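Sensor protein kinase HptS (Staphylococcus aureus, PDB 6LKI) acts as a sensor histidine kinase, probably membrane-bound, that is expected to autophosphorylate on a histidine and pass the phosphoryl group to a response regulator. Local coordinates at residues N29-L34 with L91-S96. Sequence-based numbering, arbitrary orientation.
Sequences NSFQEL and LKFKNS
The rings of Phe31 and Phe93 face each other in an offset stack, centroids 4.7 Å apart and planes inclined by 22°. Phe93 CZ sits over one face of the Phe31 ring, displaced toward its rim, while CD1 of Leu34 meets that ring at its edge. The slip of the pair brings Phe31 CB over the middle of the Phe93 face, a CH-pi contact 4.0 Å from the centroid. In the plane of the Phe93 ring the edge is met by Leu34 O, 3.4 Å from CD2; Tyr98 adds an edge-to-face contact from the neighbouring strand. CD1 of Leu91 approaches Phe31 CE2 obliquely at 4.0 Å.

The type I turn from Phe31 to Leu34, where the long N-terminal helix gives way to loop, meets the hairpin turn between strands 84-92 and 97-106. Leu34 O accepts Lys94 N at 2.9 Å, the donor standing 45° out of the carbonyl plane, and Phe31 O receives a CA-H...O contact from Phe93 CA at 3.3 Å. Lys94 CB touches Gln32 O at 3.3 Å; with CG anti to the backbone N (chi1 -171°), its extended chain carries CD to Glu33 O. Gln32 CG rests on Lys92 O at 3.4 Å.

A buried aromatic pair, bordered by methylenes of exposed lysines and Gln32 against backbone carbonyls, thus carries the contact with one conventional hydrogen bond.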
ATOM      1  N   ASN B  29     -27.035  -0.464   1.308  1.00 45.75           N
ATOM      2  CA  ASN B  29     -27.801  -0.385   0.070  1.00 47.59           C
ATOM      3  C   ASN B  29     -27.605   0.959  -0.617  1.00 45.16           C
ATOM      4  O   ASN B  29     -27.549   1.029  -1.849  1.00 45.86           O
ATOM      5  CB  ASN B  29     -29.283  -0.631   0.352  1.00 50.42           C
ATOM      6  CG  ASN B  29     -29.570  -2.062   0.763  1.00 53.99           C
ATOM      7  OD1 ASN B  29     -30.234  -2.310   1.769  1.00 56.86           O
ATOM      8  ND2 ASN B  29     -29.073  -3.014  -0.019  1.00 53.86           N
ATOM      9  N   SER B  30     -27.495   2.037   0.163  1.00 41.13           N
ATOM     10  CA  SER B  30     -27.319   3.358  -0.429  1.00 43.77           C
ATOM     11  C   SER B  30     -25.955   3.487  -1.096  1.00 41.28           C
ATOM     12  O   SER B  30     -25.834   4.107  -2.159  1.00 38.18           O
ATOM     13  CB  SER B  30     -27.502   4.440   0.636  1.00 43.93           C
ATOM     14  OG  SER B  30     -26.497   4.354   1.631  1.00 49.58           O
ATOM     15  N   PHE B  31     -24.919   2.903  -0.491  1.00 41.12           N
ATOM     16  CA  PHE B  31     -23.580   2.991  -1.067  1.00 40.08           C
ATOM     17  C   PHE B  31     -23.502   2.267  -2.405  1.00 40.94           C
ATOM     18  O   PHE B  31     -22.814   2.725  -3.325  1.00 37.29           O
ATOM     19  CB  PHE B  31     -22.550   2.427  -0.090  1.00 40.10           C
ATOM     20  CG  PHE B  31     -22.258   3.332   1.073  1.00 39.98           C
ATOM     21  CD1 PHE B  31     -22.586   4.677   1.021  1.00 40.21           C
ATOM     22  CD2 PHE B  31     -21.652   2.839   2.216  1.00 43.65           C
ATOM     23  CE1 PHE B  31     -22.317   5.513   2.089  1.00 44.75           C
ATOM     24  CE2 PHE B  31     -21.380   3.670   3.288  1.00 39.84           C
ATOM     25  CZ  PHE B  31     -21.713   5.008   3.223  1.00 43.99           C
ATOM     26  N   GLN B  32     -24.205   1.139  -2.538  1.00 39.27           N
ATOM     27  CA  GLN B  32     -24.215   0.408  -3.800  1.00 41.41           C
ATOM     28  C   GLN B  32     -24.861   1.198  -4.930  1.00 43.25           C
ATOM     29  O   GLN B  32     -24.700   0.822  -6.097  1.00 44.40           O
ATOM     30  CB  GLN B  32     -24.933  -0.932  -3.621  1.00 45.43           C
ATOM     31  CG  GLN B  32     -24.283  -1.844  -2.594  1.00 46.70           C
ATOM     32  CD  GLN B  32     -24.981  -3.184  -2.475  1.00 55.19           C
ATOM     33  OE1 GLN B  32     -25.129  -3.910  -3.458  1.00 58.31           O
ATOM     34  NE2 GLN B  32     -25.415  -3.519  -1.266  1.00 52.58           N
ATOM     35  N   GLU B  33     -25.580   2.274  -4.617  1.00 39.60           N
ATOM     36  CA  GLU B  33     -26.179   3.146  -5.616  1.00 45.13           C
ATOM     37  C   GLU B  33     -25.316   4.358  -5.942  1.00 45.41           C
ATOM     38  O   GLU B  33     -25.669   5.128  -6.840  1.00 47.45           O
ATOM     39  CB  GLU B  33     -27.559   3.618  -5.142  1.00 47.74           C
ATOM     40  CG  GLU B  33     -28.610   2.524  -5.079  1.00 52.61           C
ATOM     41  CD  GLU B  33     -28.951   1.968  -6.447  1.00 61.74           C
ATOM     42  OE1 GLU B  33     -28.943   0.729  -6.608  1.00 64.91           O
ATOM     43  OE2 GLU B  33     -29.226   2.772  -7.362  1.00 68.38           O
ATOM     44  N   LEU B  34     -24.202   4.545  -5.242  1.00 40.95           N
ATOM     45  CA  LEU B  34     -23.389   5.748  -5.368  1.00 39.62           C
ATOM     46  C   LEU B  34     -22.147   5.449  -6.197  1.00 41.51           C
ATOM     47  O   LEU B  34     -21.348   4.578  -5.837  1.00 40.38           O
ATOM     48  CB  LEU B  34     -23.004   6.286  -3.990  1.00 39.82           C
ATOM     49  CG  LEU B  34     -24.172   6.809  -3.149  1.00 40.01           C
ATOM     50  CD1 LEU B  34     -23.713   7.190  -1.750  1.00 39.52           C
ATOM     51  CD2 LEU B  34     -24.839   7.988  -3.838  1.00 39.17           C
ATOM     52  N   LEU B  91     -16.281  -1.739   1.603  1.00 29.23           N
ATOM     53  CA  LEU B  91     -17.591  -1.280   1.161  1.00 32.27           C
ATOM     54  C   LEU B  91     -17.714  -1.390  -0.351  1.00 32.71           C
ATOM     55  O   LEU B  91     -16.796  -1.018  -1.088  1.00 32.32           O
ATOM     56  CB  LEU B  91     -17.837   0.170   1.594  1.00 30.08           C
ATOM     57  CG  LEU B  91     -17.670   0.470   3.084  1.00 32.95           C
ATOM     58  CD1 LEU B  91     -17.801   1.964   3.343  1.00 31.19           C
ATOM     59  CD2 LEU B  91     -18.684  -0.311   3.905  1.00 32.92           C
ATOM     60  N   LYS B  92     -18.858  -1.892  -0.807  1.00 36.65           N
ATOM     61  CA  LYS B  92     -19.147  -1.994  -2.233  1.00 36.81           C
ATOM     62  C   LYS B  92     -19.950  -0.770  -2.658  1.00 39.12           C
ATOM     63  O   LYS B  92     -21.094  -0.587  -2.228  1.00 38.63           O
ATOM     64  CB  LYS B  92     -19.909  -3.280  -2.547  1.00 41.49           C
ATOM     65  CG  LYS B  92     -20.375  -3.368  -3.995  1.00 47.30           C
ATOM     66  CD  LYS B  92     -21.292  -4.558  -4.227  1.00 53.89           C
ATOM     67  CE  LYS B  92     -21.741  -4.630  -5.680  1.00 53.62           C
ATOM     68  NZ  LYS B  92     -22.434  -3.382  -6.114  1.00 58.01           N
ATOM     69  N   PHE B  93     -19.349   0.069  -3.494  1.00 38.21           N
ATOM     70  CA  PHE B  93     -20.051   1.173  -4.123  1.00 35.46           C
ATOM     71  C   PHE B  93     -20.489   0.756  -5.525  1.00 42.18           C
ATOM     72  O   PHE B  93     -20.251  -0.369  -5.970  1.00 40.02           O
ATOM     73  CB  PHE B  93     -19.172   2.426  -4.150  1.00 36.76           C
ATOM     74  CG  PHE B  93     -19.165   3.187  -2.853  1.00 37.17           C
ATOM     75  CD1 PHE B  93     -18.398   2.753  -1.783  1.00 35.63           C
ATOM     76  CD2 PHE B  93     -19.929   4.333  -2.704  1.00 33.30           C
ATOM     77  CE1 PHE B  93     -18.391   3.451  -0.588  1.00 35.34           C
ATOM     78  CE2 PHE B  93     -19.928   5.035  -1.511  1.00 34.25           C
ATOM     79  CZ  PHE B  93     -19.158   4.594  -0.452  1.00 34.14           C
ATOM     80  N   LYS B  94     -21.143   1.682  -6.230  1.00 40.66           N
ATOM     81  CA  LYS B  94     -21.689   1.359  -7.544  1.00 42.14           C
ATOM     82  C   LYS B  94     -20.592   1.066  -8.561  1.00 45.32           C
ATOM     83  O   LYS B  94     -20.785   0.231  -9.453  1.00 46.12           O
ATOM     84  CB  LYS B  94     -22.572   2.505  -8.033  1.00 44.25           C
ATOM     85  CG  LYS B  94     -23.378   2.199  -9.282  1.00 46.05           C
ATOM     86  CD  LYS B  94     -24.174   3.421  -9.714  1.00 56.86           C
ATOM     87  CE  LYS B  94     -25.017   3.133 -10.942  1.00 64.73           C
ATOM     88  NZ  LYS B  94     -26.058   2.103 -10.676  1.00 67.53           N
ATOM     89  N   ASN B  95     -19.442   1.725  -8.442  1.00 41.89           N
ATOM     90  CA  ASN B  95     -18.386   1.625  -9.442  1.00 41.73           C
ATOM     91  C   ASN B  95     -17.248   0.697  -9.045  1.00 42.83           C
ATOM     92  O   ASN B  95     -16.632   0.087  -9.924  1.00 46.20           O
ATOM     93  CB  ASN B  95     -17.807   3.012  -9.737  1.00 40.93           C
ATOM     94  CG  ASN B  95     -17.235   3.674  -8.500  1.00 40.53           C
ATOM     95  OD1 ASN B  95     -17.879   3.716  -7.451  1.00 39.08           O
ATOM     96  ND2 ASN B  95     -16.014   4.188  -8.614  1.00 37.59           N
ATOM     97  N   SER B  96     -16.947   0.578  -7.757  1.00 38.58           N
ATOM     98  CA  SER B  96     -15.798  -0.198  -7.304  1.00 38.49           C
ATOM     99  C   SER B  96     -15.934  -0.425  -5.803  1.00 36.06           C
ATOM    100  O   SER B  96     -16.877   0.050  -5.162  1.00 34.79           O
ATOM    101  CB  SER B  96     -14.483   0.509  -7.643  1.00 39.28           C
ATOM    102  OG  SER B  96     -13.366  -0.259  -7.235  1.00 41.80           O
TER